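Local coordinates for protein rhamnosidase B (Bacillus sp., PDB 2OKX) that hydrolyses terminal alpha-L-rhamnose residues from glycosides, as an alpha-L-rhamnosidase of glycoside hydrolase family 78, at residues A[206-211]-A[410-415]; A[436-441]-A[509-514]; A[660-665]-A[723-728]; A[702-707]-A[771-776]. One frame throughout, in Å; residues are numbered along the deposited sequence.

Contact 1: residues A[206-211]-A[410-415]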
loop_
_atom_site.group_PDB
_atom_site.type_symbol
_atom_site.label_atom_id
_atom_site.label_comp_id
_atom_site.label_asym_id
_atom_site.label_seq_id
_atom_site.Cartn_x
_atom_site.Cartn_y
_atom_site.Cartn_z
ATOM N N ALA A 206 -21.035 0.146 10.132
ATOM C CA ALA A 206 -21.700 -0.773 11.048
ATOM C C ALA A 206 -22.248 -0.083 12.285
ATOM O O ALA A 206 -23.338 -0.409 12.749
ATOM C CB ALA A 206 -20.736 -1.888 11.471
ATOM N N SER A 207 -21.496 0.870 12.823
ATOM C CA SER A 207 -21.935 1.553 14.031
ATOM C C SER A 207 -21.225 2.879 14.253
ATOM O O SER A 207 -20.281 3.228 13.538
ATOM C CB SER A 207 -21.659 0.664 15.242
ATOM O OG SER A 207 -20.257 0.470 15.408
ATOM N N ILE A 208 -21.698 3.623 15.244
ATOM C CA ILE A 208 -21.053 4.872 15.606
ATOM C C ILE A 208 -20.454 4.532 16.952
ATOM O O ILE A 208 -21.173 4.221 17.903
ATOM C CB ILE A 208 -22.047 6.035 15.745
ATOM C CG1 ILE A 208 -22.613 6.384 14.362
ATOM C CG2 ILE A 208 -21.333 7.249 16.376
ATOM C CD1 ILE A 208 -23.463 7.635 14.327
ATOM N N GLN A 209 -19.133 4.561 17.019
ATOM C CA GLN A 209 -18.422 4.213 18.236
ATOM C C GLN A 209 -18.459 5.289 19.308
ATOM O O GLN A 209 -18.563 4.978 20.491
ATOM C CB GLN A 209 -16.972 3.880 17.901
ATOM C CG GLN A 209 -16.129 3.534 19.113
ATOM C CD GLN A 209 -14.731 3.125 18.721
ATOM O OE1 GLN A 209 -14.534 2.095 18.077
ATOM N NE2 GLN A 209 -13.750 3.935 19.096
ATOM N N SER A 210 -18.370 6.551 18.901
ATOM C CA SER A 210 -18.387 7.637 19.873
ATOM C C SER A 210 -18.634 8.996 19.246
ATOM O O SER A 210 -18.567 9.161 18.026
ATOM C CB SER A 210 -17.050 7.692 20.618
ATOM O OG SER A 210 -15.998 8.043 19.730
ATOM N N LEU A 211 -18.930 9.961 20.110
ATOM C CA LEU A 211 -19.144 11.342 19.708
ATOM C C LEU A 211 -18.408 12.135 20.774
ATOM O O LEU A 211 -18.500 11.822 21.959
ATOM C CB LEU A 211 -20.636 11.700 19.697
ATOM C CG LEU A 211 -20.938 13.105 19.151
ATOM C CD1 LEU A 211 -22.361 13.176 18.628
ATOM C CD2 LEU A 211 -20.709 14.137 20.235
ATOM N N ARG A 410 -19.012 12.326 24.690
ATOM C CA ARG A 410 -20.425 12.566 24.987
ATOM C C ARG A 410 -21.204 11.339 24.510
ATOM O O ARG A 410 -20.794 10.666 23.563
ATOM C CB ARG A 410 -20.952 13.790 24.228
ATOM C CG ARG A 410 -20.246 15.112 24.509
ATOM C CD ARG A 410 -20.352 15.508 25.969
ATOM N NE ARG A 410 -19.975 16.903 26.183
ATOM C CZ ARG A 410 -20.786 17.940 25.992
ATOM N NH1 ARG A 410 -22.035 17.752 25.580
ATOM N NH2 ARG A 410 -20.347 19.171 26.217
ATOM N N ALA A 411 -22.325 11.044 25.158
ATOM C CA ALA A 411 -23.131 9.900 24.746
ATOM C C ALA A 411 -23.625 10.165 23.328
ATOM O O ALA A 411 -23.926 11.305 22.974
ATOM C CB ALA A 411 -24.313 9.718 25.694
ATOM N N VAL A 412 -23.696 9.119 22.510
ATOM C CA VAL A 412 -24.164 9.279 21.136
ATOM C C VAL A 412 -25.690 9.369 21.083
ATOM O O VAL A 412 -26.383 8.461 21.537
ATOM C CB VAL A 412 -23.721 8.091 20.244
ATOM C CG1 VAL A 412 -24.218 8.296 18.828
ATOM C CG2 VAL A 412 -22.207 7.955 20.259
ATOM N N PRO A 413 -26.233 10.470 20.536
ATOM C CA PRO A 413 -27.688 10.645 20.436
ATOM C C PRO A 413 -28.257 9.691 19.385
ATOM O O PRO A 413 -27.633 9.471 18.350
ATOM C CB PRO A 413 -27.837 12.103 20.005
ATOM C CG PRO A 413 -26.561 12.747 20.474
ATOM C CD PRO A 413 -25.537 11.703 20.137
ATOM N N ARG A 414 -29.440 9.139 19.642
ATOM C CA ARG A 414 -30.058 8.210 18.700
ATOM C C ARG A 414 -30.135 8.785 17.292
ATOM O O ARG A 414 -29.864 8.085 16.322
ATOM C CB ARG A 414 -31.465 7.817 19.167
ATOM C CG ARG A 414 -32.276 7.033 18.126
ATOM C CD ARG A 414 -31.547 5.769 17.658
ATOM N NE ARG A 414 -32.286 5.058 16.611
ATOM C CZ ARG A 414 -32.319 5.420 15.330
ATOM N NH1 ARG A 414 -33.031 4.712 14.460
ATOM N NH2 ARG A 414 -31.630 6.474 14.909
ATOM N N SER A 415 -30.498 10.059 17.181
ATOM C CA SER A 415 -30.616 10.708 15.877
ATOM C C SER A 415 -29.384 10.525 15.005
ATOM O O SER A 415 -29.488 10.239 13.811
ATOM C CB SER A 415 -30.869 12.211 16.039
ATOM O OG SER A 415 -30.800 12.871 14.782
HETATM O O HOH W 1 -19.335 8.687 22.889
#

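Contact 2: residues A[436-441]-A[509-514]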
loop_
_atom_site.group_PDB
_atom_site.type_symbol
_atom_site.label_atom_id
_atom_site.label_comp_id
_atom_site.label_asym_id
_atom_site.label_seq_id
_atom_site.Cartn_x
_atom_site.Cartn_y
_atom_site.Cartn_z
ATOM N N ASP A 436 -15.521 21.516 18.469
ATOM C CA ASP A 436 -15.974 20.838 17.261
ATOM C C ASP A 436 -16.689 19.533 17.620
ATOM O O ASP A 436 -16.596 19.053 18.748
ATOM C CB ASP A 436 -14.776 20.524 16.366
ATOM C CG ASP A 436 -13.910 21.743 16.093
ATOM O OD1 ASP A 436 -12.705 21.558 15.823
ATOM O OD2 ASP A 436 -14.432 22.880 16.136
ATOM N N CYS A 437 -17.383 18.955 16.645
ATOM C CA CYS A 437 -18.105 17.708 16.858
ATOM C C CYS A 437 -17.386 16.563 16.155
ATOM O O CYS A 437 -17.330 16.523 14.930
ATOM C CB CYS A 437 -19.531 17.813 16.312
ATOM S SG CYS A 437 -20.523 16.317 16.560
ATOM N N GLU A 438 -16.838 15.640 16.936
ATOM C CA GLU A 438 -16.128 14.500 16.371
ATOM C C GLU A 438 -16.943 13.211 16.451
ATOM O O GLU A 438 -17.388 12.810 17.525
ATOM C CB GLU A 438 -14.805 14.284 17.102
ATOM C CG GLU A 438 -14.099 12.984 16.716
ATOM C CD GLU A 438 -13.012 12.608 17.701
ATOM O OE1 GLU A 438 -11.927 13.226 17.664
ATOM O OE2 GLU A 438 -13.254 11.699 18.523
ATOM N N LEU A 439 -17.133 12.571 15.307
ATOM C CA LEU A 439 -17.852 11.306 15.242
ATOM C C LEU A 439 -16.858 10.223 14.846
ATOM O O LEU A 439 -16.090 10.412 13.908
ATOM C CB LEU A 439 -18.943 11.361 14.171
ATOM C CG LEU A 439 -20.377 11.753 14.525
ATOM C CD1 LEU A 439 -20.407 13.040 15.309
ATOM C CD2 LEU A 439 -21.175 11.871 13.233
ATOM N N VAL A 440 -16.852 9.102 15.563
ATOM C CA VAL A 440 -15.979 7.993 15.188
ATOM C C VAL A 440 -16.921 6.949 14.604
ATOM O O VAL A 440 -17.730 6.355 15.318
ATOM C CB VAL A 440 -15.207 7.398 16.389
ATOM C CG1 VAL A 440 -14.421 6.167 15.936
ATOM C CG2 VAL A 440 -14.233 8.433 16.941
ATOM N N ILE A 441 -16.825 6.769 13.292
ATOM C CA ILE A 441 -17.667 5.840 12.552
ATOM C C ILE A 441 -16.926 4.520 12.381
ATOM O O ILE A 441 -15.810 4.510 11.877
ATOM C CB ILE A 441 -17.981 6.406 11.144
ATOM C CG1 ILE A 441 -18.614 7.799 11.266
ATOM C CG2 ILE A 441 -18.883 5.459 10.384
ATOM C CD1 ILE A 441 -19.897 7.823 12.038
ATOM N N PHE A 509 -12.692 9.004 11.649
ATOM C CA PHE A 509 -12.928 10.140 12.526
ATOM C C PHE A 509 -13.512 11.205 11.608
ATOM O O PHE A 509 -12.832 11.679 10.699
ATOM C CB PHE A 509 -11.622 10.658 13.137
ATOM C CG PHE A 509 -11.122 9.840 14.290
ATOM C CD1 PHE A 509 -10.514 8.606 14.080
ATOM C CD2 PHE A 509 -11.268 10.302 15.595
ATOM C CE1 PHE A 509 -10.056 7.841 15.160
ATOM C CE2 PHE A 509 -10.815 9.549 16.679
ATOM C CZ PHE A 509 -10.209 8.315 16.460
ATOM N N LEU A 510 -14.777 11.558 11.823
ATOM C CA LEU A 510 -15.425 12.577 11.006
ATOM C C LEU A 510 -15.639 13.749 11.948
ATOM O O LEU A 510 -16.447 13.669 12.870
ATOM C CB LEU A 510 -16.767 12.068 10.466
ATOM C CG LEU A 510 -17.455 12.987 9.451
ATOM C CD1 LEU A 510 -16.648 13.015 8.159
ATOM C CD2 LEU A 510 -18.865 12.498 9.181
ATOM N N THR A 511 -14.900 14.831 11.728
ATOM C CA THR A 511 -14.998 15.985 12.611
ATOM C C THR A 511 -15.559 17.217 11.909
ATOM O O THR A 511 -15.043 17.657 10.877
ATOM C CB THR A 511 -13.620 16.284 13.225
ATOM O OG1 THR A 511 -13.065 15.064 13.738
ATOM C CG2 THR A 511 -13.741 17.270 14.370
ATOM N N VAL A 512 -16.633 17.756 12.485
ATOM C CA VAL A 512 -17.324 18.919 11.938
ATOM C C VAL A 512 -16.931 20.162 12.728
ATOM O O VAL A 512 -17.067 20.191 13.952
ATOM C CB VAL A 512 -18.856 18.718 12.014
ATOM C CG1 VAL A 512 -19.581 19.879 11.333
ATOM C CG2 VAL A 512 -19.234 17.391 11.358
ATOM N N ARG A 513 -16.452 21.184 12.024
ATOM C CA ARG A 513 -16.010 22.419 12.668
ATOM C C ARG A 513 -16.551 23.706 12.025
ATOM O O ARG A 513 -16.895 23.734 10.844
ATOM C CB ARG A 513 -14.478 22.507 12.643
ATOM C CG ARG A 513 -13.717 21.178 12.675
ATOM C CD ARG A 513 -12.215 21.442 12.541
ATOM N NE ARG A 513 -11.427 20.233 12.293
ATOM C CZ ARG A 513 -10.970 19.420 13.241
ATOM N NH1 ARG A 513 -11.215 19.673 14.520
ATOM N NH2 ARG A 513 -10.263 18.351 12.902
ATOM N N GLY A 514 -16.598 24.768 12.826
ATOM C CA GLY A 514 -17.025 26.077 12.354
ATOM C C GLY A 514 -18.447 26.300 11.870
ATOM O O GLY A 514 -18.721 27.309 11.216
HETATM O O HOH W 2 -16.754 24.406 15.580
HETATM O O HOH W 3 -11.139 14.735 15.584
#

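Contact 3: residues A[660-665]-A[723-728]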
loop_
_atom_site.group_PDB
_atom_site.type_symbol
_atom_site.label_atom_id
_atom_site.label_comp_id
_atom_site.label_asym_id
_atom_site.label_seq_id
_atom_site.Cartn_x
_atom_site.Cartn_y
_atom_site.Cartn_z
ATOM N N THR A 660 17.674 -12.191 -15.213
ATOM C CA THR A 660 17.962 -11.789 -13.842
ATOM C C THR A 660 18.827 -12.799 -13.088
ATOM O O THR A 660 19.714 -12.411 -12.322
ATOM C CB THR A 660 16.657 -11.516 -13.046
ATOM O OG1 THR A 660 16.983 -10.846 -11.822
ATOM C CG2 THR A 660 15.928 -12.818 -12.729
ATOM N N LEU A 661 18.585 -14.090 -13.299
ATOM C CA LEU A 661 19.384 -15.108 -12.623
ATOM C C LEU A 661 20.840 -15.023 -13.069
ATOM O O LEU A 661 21.756 -15.219 -12.269
ATOM C CB LEU A 661 18.839 -16.509 -12.908
ATOM C CG LEU A 661 17.596 -16.910 -12.108
ATOM C CD1 LEU A 661 17.145 -18.307 -12.522
ATOM C CD2 LEU A 661 17.920 -16.870 -10.619
ATOM N N THR A 662 21.047 -14.727 -14.347
ATOM C CA THR A 662 22.394 -14.603 -14.888
ATOM C C THR A 662 23.157 -13.531 -14.118
ATOM O O THR A 662 24.310 -13.731 -13.735
ATOM C CB THR A 662 22.362 -14.222 -16.383
ATOM O OG1 THR A 662 21.796 -15.301 -17.137
ATOM C CG2 THR A 662 23.771 -13.924 -16.895
ATOM N N HIS A 663 22.504 -12.398 -13.874
ATOM C CA HIS A 663 23.151 -11.315 -13.148
ATOM C C HIS A 663 23.324 -11.572 -11.654
ATOM O O HIS A 663 24.260 -11.057 -11.043
ATOM C CB HIS A 663 22.414 -10.000 -13.395
ATOM C CG HIS A 663 22.601 -9.468 -14.781
ATOM N ND1 HIS A 663 21.968 -10.010 -15.879
ATOM C CD2 HIS A 663 23.399 -8.482 -15.256
ATOM C CE1 HIS A 663 22.368 -9.383 -16.970
ATOM N NE2 HIS A 663 23.237 -8.451 -16.621
ATOM N N TYR A 664 22.440 -12.363 -11.054
ATOM C CA TYR A 664 22.595 -12.661 -9.635
ATOM C C TYR A 664 23.822 -13.550 -9.439
ATOM O O TYR A 664 24.531 -13.441 -8.435
ATOM C CB TYR A 664 21.351 -13.357 -9.068
ATOM C CG TYR A 664 20.301 -12.388 -8.563
ATOM C CD1 TYR A 664 19.241 -11.989 -9.373
ATOM C CD2 TYR A 664 20.401 -11.831 -7.286
ATOM C CE1 TYR A 664 18.305 -11.053 -8.926
ATOM C CE2 TYR A 664 19.473 -10.896 -6.830
ATOM C CZ TYR A 664 18.429 -10.511 -7.656
ATOM O OH TYR A 664 17.518 -9.573 -7.215
ATOM N N LEU A 665 24.068 -14.425 -10.410
ATOM C CA LEU A 665 25.212 -15.332 -10.357
ATOM C C LEU A 665 26.536 -14.572 -10.408
ATOM O O LEU A 665 27.536 -15.011 -9.834
ATOM C CB LEU A 665 25.145 -16.334 -11.514
ATOM C CG LEU A 665 24.099 -17.443 -11.388
ATOM C CD1 LEU A 665 24.086 -18.300 -12.649
ATOM C CD2 LEU A 665 24.419 -18.293 -10.168
ATOM N N ASP A 723 20.131 -25.854 -17.700
ATOM C CA ASP A 723 21.081 -26.814 -17.142
ATOM C C ASP A 723 22.268 -26.139 -16.473
ATOM O O ASP A 723 22.781 -26.628 -15.466
ATOM C CB ASP A 723 21.572 -27.781 -18.222
ATOM C CG ASP A 723 20.489 -28.745 -18.672
ATOM O OD1 ASP A 723 19.625 -28.344 -19.478
ATOM O OD2 ASP A 723 20.495 -29.903 -18.204
ATOM N N ALA A 724 22.703 -25.015 -17.031
ATOM C CA ALA A 724 23.825 -24.278 -16.463
ATOM C C ALA A 724 23.454 -23.793 -15.066
ATOM O O ALA A 724 24.265 -23.852 -14.138
ATOM C CB ALA A 724 24.185 -23.094 -17.358
ATOM N N PHE A 725 22.223 -23.311 -14.919
ATOM C CA PHE A 725 21.740 -22.828 -13.627
ATOM C C PHE A 725 21.686 -23.991 -12.644
ATOM O O PHE A 725 21.973 -23.831 -11.458
ATOM C CB PHE A 725 20.341 -22.213 -13.768
ATOM C CG PHE A 725 20.314 -20.894 -14.500
ATOM C CD1 PHE A 725 19.111 -20.378 -14.973
ATOM C CD2 PHE A 725 21.480 -20.160 -14.705
ATOM C CE1 PHE A 725 19.067 -19.155 -15.640
ATOM C CE2 PHE A 725 21.445 -18.934 -15.371
ATOM C CZ PHE A 725 20.236 -18.432 -15.839
ATOM N N ALA A 726 21.315 -25.165 -13.146
ATOM C CA ALA A 726 21.223 -26.355 -12.312
ATOM C C ALA A 726 22.588 -26.714 -11.729
ATOM O O ALA A 726 22.697 -27.071 -10.554
ATOM C CB ALA A 726 20.672 -27.519 -13.128
ATOM N N ALA A 727 23.630 -26.614 -12.552
ATOM C CA ALA A 727 24.985 -26.929 -12.109
ATOM C C ALA A 727 25.418 -25.961 -11.012
ATOM O O ALA A 727 25.927 -26.372 -9.965
ATOM C CB ALA A 727 25.948 -26.848 -13.285
ATOM N N ARG A 728 25.217 -24.673 -11.266
ATOM C CA ARG A 728 25.568 -23.631 -10.310
ATOM C C ARG A 728 24.849 -23.838 -8.980
ATOM O O ARG A 728 25.405 -23.575 -7.914
ATOM C CB ARG A 728 25.211 -22.266 -10.892
ATOM C CG ARG A 728 26.156 -21.795 -11.983
ATOM C CD ARG A 728 27.450 -21.279 -11.375
ATOM N NE ARG A 728 27.751 -19.932 -11.849
ATOM C CZ ARG A 728 28.409 -19.021 -11.144
ATOM N NH1 ARG A 728 28.842 -19.309 -9.923
ATOM N NH2 ARG A 728 28.628 -17.817 -11.653
HETATM O O HOH W 4 30.078 -15.867 -10.414
#

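Contact 4: residues A[702-707]-A[771-776]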
loop_
_atom_site.group_PDB
_atom_site.type_symbol
_atom_site.label_atom_id
_atom_site.label_comp_id
_atom_site.label_asym_id
_atom_site.label_seq_id
_atom_site.Cartn_x
_atom_site.Cartn_y
_atom_site.Cartn_z
ATOM N N LEU A 702 18.519 -18.575 -3.538
ATOM C CA LEU A 702 19.081 -18.480 -4.883
ATOM C C LEU A 702 19.202 -19.893 -5.453
ATOM O O LEU A 702 18.948 -20.124 -6.635
ATOM C CB LEU A 702 20.458 -17.810 -4.855
ATOM C CG LEU A 702 21.193 -17.722 -6.201
ATOM C CD1 LEU A 702 20.281 -17.155 -7.278
ATOM C CD2 LEU A 702 22.430 -16.849 -6.041
ATOM N N VAL A 703 19.584 -20.837 -4.602
ATOM C CA VAL A 703 19.710 -22.225 -5.031
ATOM C C VAL A 703 18.360 -22.697 -5.560
ATOM O O VAL A 703 18.258 -23.174 -6.692
ATOM C CB VAL A 703 20.131 -23.139 -3.859
ATOM C CG1 VAL A 703 20.087 -24.602 -4.292
ATOM C CG2 VAL A 703 21.533 -22.768 -3.390
ATOM N N LYS A 704 17.323 -22.543 -4.742
ATOM C CA LYS A 704 15.983 -22.969 -5.134
ATOM C C LYS A 704 15.473 -22.221 -6.360
ATOM O O LYS A 704 14.788 -22.799 -7.201
ATOM C CB LYS A 704 14.995 -22.792 -3.977
ATOM C CG LYS A 704 13.614 -23.360 -4.283
ATOM C CD LYS A 704 12.622 -23.080 -3.173
ATOM C CE LYS A 704 11.202 -23.410 -3.621
ATOM N NZ LYS A 704 10.193 -22.953 -2.626
ATOM N N ALA A 705 15.803 -20.935 -6.461
ATOM C CA ALA A 705 15.375 -20.129 -7.599
ATOM C C ALA A 705 16.010 -20.670 -8.878
ATOM O O ALA A 705 15.358 -20.771 -9.916
ATOM C CB ALA A 705 15.771 -18.674 -7.391
ATOM N N LEU A 706 17.290 -21.013 -8.795
ATOM C CA LEU A 706 18.015 -21.556 -9.939
ATOM C C LEU A 706 17.365 -22.852 -10.411
ATOM O O LEU A 706 17.274 -23.114 -11.610
ATOM C CB LEU A 706 19.471 -21.821 -9.553
ATOM C CG LEU A 706 20.323 -20.571 -9.336
ATOM C CD1 LEU A 706 21.579 -20.924 -8.555
ATOM C CD2 LEU A 706 20.658 -19.958 -10.688
ATOM N N ARG A 707 16.917 -23.660 -9.458
ATOM C CA ARG A 707 16.271 -24.927 -9.781
ATOM C C ARG A 707 14.835 -24.719 -10.257
ATOM O O ARG A 707 14.414 -25.304 -11.257
ATOM C CB ARG A 707 16.312 -25.851 -8.563
ATOM C CG ARG A 707 17.717 -26.331 -8.248
ATOM C CD ARG A 707 17.825 -26.967 -6.881
ATOM N NE ARG A 707 19.157 -27.530 -6.668
ATOM C CZ ARG A 707 19.631 -27.910 -5.486
ATOM N NH1 ARG A 707 20.854 -28.415 -5.396
ATOM N NH2 ARG A 707 18.891 -27.772 -4.393
ATOM N N TYR A 771 15.661 -25.795 5.005
ATOM C CA TYR A 771 14.816 -26.977 4.893
ATOM C C TYR A 771 13.974 -26.944 3.617
ATOM O O TYR A 771 13.918 -27.927 2.875
ATOM C CB TYR A 771 13.895 -27.064 6.109
ATOM C CG TYR A 771 13.090 -28.342 6.189
ATOM C CD1 TYR A 771 13.688 -29.543 6.577
ATOM C CD2 TYR A 771 11.732 -28.351 5.884
ATOM C CE1 TYR A 771 12.947 -30.723 6.659
ATOM C CE2 TYR A 771 10.984 -29.521 5.962
ATOM C CZ TYR A 771 11.596 -30.703 6.350
ATOM O OH TYR A 771 10.856 -31.859 6.422
ATOM N N LEU A 772 13.322 -25.812 3.365
ATOM C CA LEU A 772 12.474 -25.651 2.187
ATOM C C LEU A 772 13.226 -25.661 0.868
ATOM O O LEU A 772 12.702 -26.119 -0.145
ATOM C CB LEU A 772 11.681 -24.344 2.268
ATOM C CG LEU A 772 10.488 -24.269 3.216
ATOM C CD1 LEU A 772 9.932 -22.852 3.215
ATOM C CD2 LEU A 772 9.425 -25.255 2.775
ATOM N N CYS A 773 14.446 -25.138 0.870
ATOM C CA CYS A 773 15.233 -25.082 -0.352
ATOM C C CYS A 773 15.925 -26.400 -0.692
ATOM O O CYS A 773 16.527 -26.532 -1.753
ATOM C CB CYS A 773 16.254 -23.946 -0.255
ATOM S SG CYS A 773 15.478 -22.304 -0.223
ATOM N N GLY A 774 15.826 -27.371 0.208
ATOM C CA GLY A 774 16.437 -28.667 -0.033
ATOM C C GLY A 774 17.950 -28.660 0.063
ATOM O O GLY A 774 18.620 -29.516 -0.516
ATOM N N VAL A 775 18.490 -27.688 0.791
ATOM C CA VAL A 775 19.931 -27.581 0.969
ATOM C C VAL A 775 20.342 -28.467 2.135
ATOM O O VAL A 775 21.433 -29.037 2.143
ATOM C CB VAL A 775 20.350 -26.119 1.259
ATOM C CG1 VAL A 775 21.809 -26.065 1.685
ATOM C CG2 VAL A 775 20.138 -25.268 0.017
ATOM N N ALA A 776 19.456 -28.578 3.118
ATOM C CA ALA A 776 19.712 -29.402 4.289
ATOM C C ALA A 776 19.218 -30.818 4.013
ATOM O O ALA A 776 18.014 -31.073 3.997
ATOM C CB ALA A 776 18.998 -28.822 5.504
#

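Contact 1: residues A[206-211]-A[410-415]
Leu211 and Arg410 meet in a mixed sheet where strands 207-215 and 406-410 run antiparallel, and the contact lies where 406-410 gives way to the segment carrying Val412 and Pro413. One direct backbone bond is made, from Arg410 N to Leu211 O at 2.8 Å. The return bond is replaced by a water, which accepts from Leu211 N at 3.1 Å and donates to Arg410 O. Beyond Arg410 side chains take over the contact. Val412 spreads its two methyls. CG1, anti to its own nitrogen (chi1 -180°), meets Ile208 CG2 at 3.9 Å, while CG2 presses against the strand backbone, 3.8 Å from Leu211 N and 3.9 Å from Ser210 CA. Leu211 is forked in much the same way: CD1 runs into the ring of Pro413, 3.8 Å from its CD and roughly at right angles to it, and CD2 rests 4.0 Å from Arg410 CB. The rest of Arg410 bends away and its guanidinium forms a salt bridge with Glu408. On its other edge the 206-211 segment bonds to strand 436-443, with a classic beta bulge where Ala206 and Ser207 both face Asp442. Chemically, then, cohesion passes from peptide groups at Leu211 to the apolar side chains of Ile208, Val412 and Pro413, and the inserted water meets the polar demand of the backbone where the chains are too far apart to do so directly.

Contact 2: residues A[436-441]-A[509-514]
Asp436 and Arg513 close one end of this strand pair with a salt bridge, Arg513 NH1 to Asp436 OD1 at 2.7 Å. The oxygen lies in the guanidinium plane but is met on its anti side, with the two flat groups 74° apart, so this is a single-point grip and not a two-pronged one. An unusual chi1 of -30° draws the aliphatic part of Arg513 across the carboxylate, its CG 3.3 Å from Asp436 OD1. The other oxygen, Asp436 OD2, takes a water that also accepts from Gly514 N. At the far end Val440 CG2 sits over a face of the Phe509 ring in a CH-pi contact, 4.0 Å from the centroid. Glu438 runs alongside that ring and sets its carboxylate against the edge, CD 3.6 Å from Phe509 CD2 and the planes 87° apart. Between these ends, Cys437 pairs with Val512 and Leu439 with Leu510 as antiparallel hydrogen-bonded pairs, each giving two bonds; the shortest runs 2.7 Å from Leu510 N to Leu439 O. This is regular sheet within the concanavalin-like domain, with aliphatic Leu439, Leu510 and Val512 on one face and Glu438, Thr511 and Phe509 on the other. Thr511 CG2 lies over the guanidinium of Arg513 on that second face. Replacing Arg513 by a leucine would probably leave the carboxylate of Asp436 without its charged mate and that of Asp464, which binds NE, likewise. Farther out, Glu438 OE1 is held by a salt bridge to Arg404 and by a water shared with Thr511 OG1, and Met471 of strand 462-472 packs on both Val440 and Phe509.

Contact 3: residues A[660-665]-A[723-728]
The ring of Phe725 fills the space between two helices and is approached from three directions. Leu661 lies over one face, its CB 4.1 Å from the ring centroid in a CH-pi contact. Thr662 comes in at the edge, OG1 in the ring plane and 3.7 Å from Phe725 CZ, while that hydroxyl bonds to Lys658 O a turn back in its own helix. Leu665 arrives obliquely, CD1 3.8 Å from Phe725 CD2. Its other methyl, CD2, lies above the guanidinium of Arg728, the two side chains running past each other in opposite senses. Bends at chi2 and chi3 (-77° and -127°) fold Arg728 back toward Leu665 O, where a water bridges, 2.7 Å from Arg728 NH2 and 2.7 Å from Leu665 O. An alanine in place of Phe725 would probably open a gap between the helices and leave Leu661 and Leu665 without the ring they share. The segment axes are 11.5 Å apart at 33°, a wide spacing that these large side chains bridge. Behind Leu661 stands helix 627-644, through Ile634, and helix 696-715 reaches both Leu661 and Phe725 with Ser709.

Contact 4: residues A[702-707]-A[771-776]
Lys704 and Cys773 form the close part of this contact, and their CA atoms are 5.3 Å apart. The sulfur of Cys773 rests against the root of the lysine, SG 3.8 Å from Lys704 CB, and the two CB atoms stand 4.1 Å from each other. With CG anti to the backbone nitrogen (chi1 -174°) and the chain extended beyond, Lys704 carries its CD past the sulfur at 4.2 Å, so that its aliphatic stem, and not its amine, does the packing. Around this point the fit slackens. Val703 CG1 comes no nearer than 4.4 Å to Val775 CG2, a light apolar touch; Val703 is also covered by Leu732 and Ile736 of helix 723-739. On the partly exposed side, Arg707 stretches toward the end of the other helix. Its NH2 is 3.8 Å from Cys773 O and farther still from Gly774 O, with both oxygens at the guanidinium edge; that is too long for a bond, though the positive charge may still be favoured beside carbonyls at a helix C-terminus. Val703 CG1 lies over a face of the same guanidinium. Gly774, with its positive phi of 72°, leaves the helix in a Schellman motif, and a capped helix end lying against the flank of another helix suits the compact alpha/alpha barrel expected of this family's catalytic domain.

The four contacts form two groups on opposite sides of the chain's centre. Contacts 1 and 2, with centres 11 Å apart, share one mixed sheet, since strands 207-215 and 436-443 are neighbours in it and bond directly through Gln209, Ser210 and Val440. Contacts 3 and 4, 13 Å apart, lie in the six-hairpin glycosidase region and touch where Leu661 and Phe725 meet helix 696-715; their segments alternate along the chain, so they interlock in sequence. Contact 1 closes before contact 2 opens, and both precede the helical pair. Centres of contacts in different groups lie 54 to 62 Å apart, and the groups do not touch; each joins segments distant in sequence within its own part of the fold.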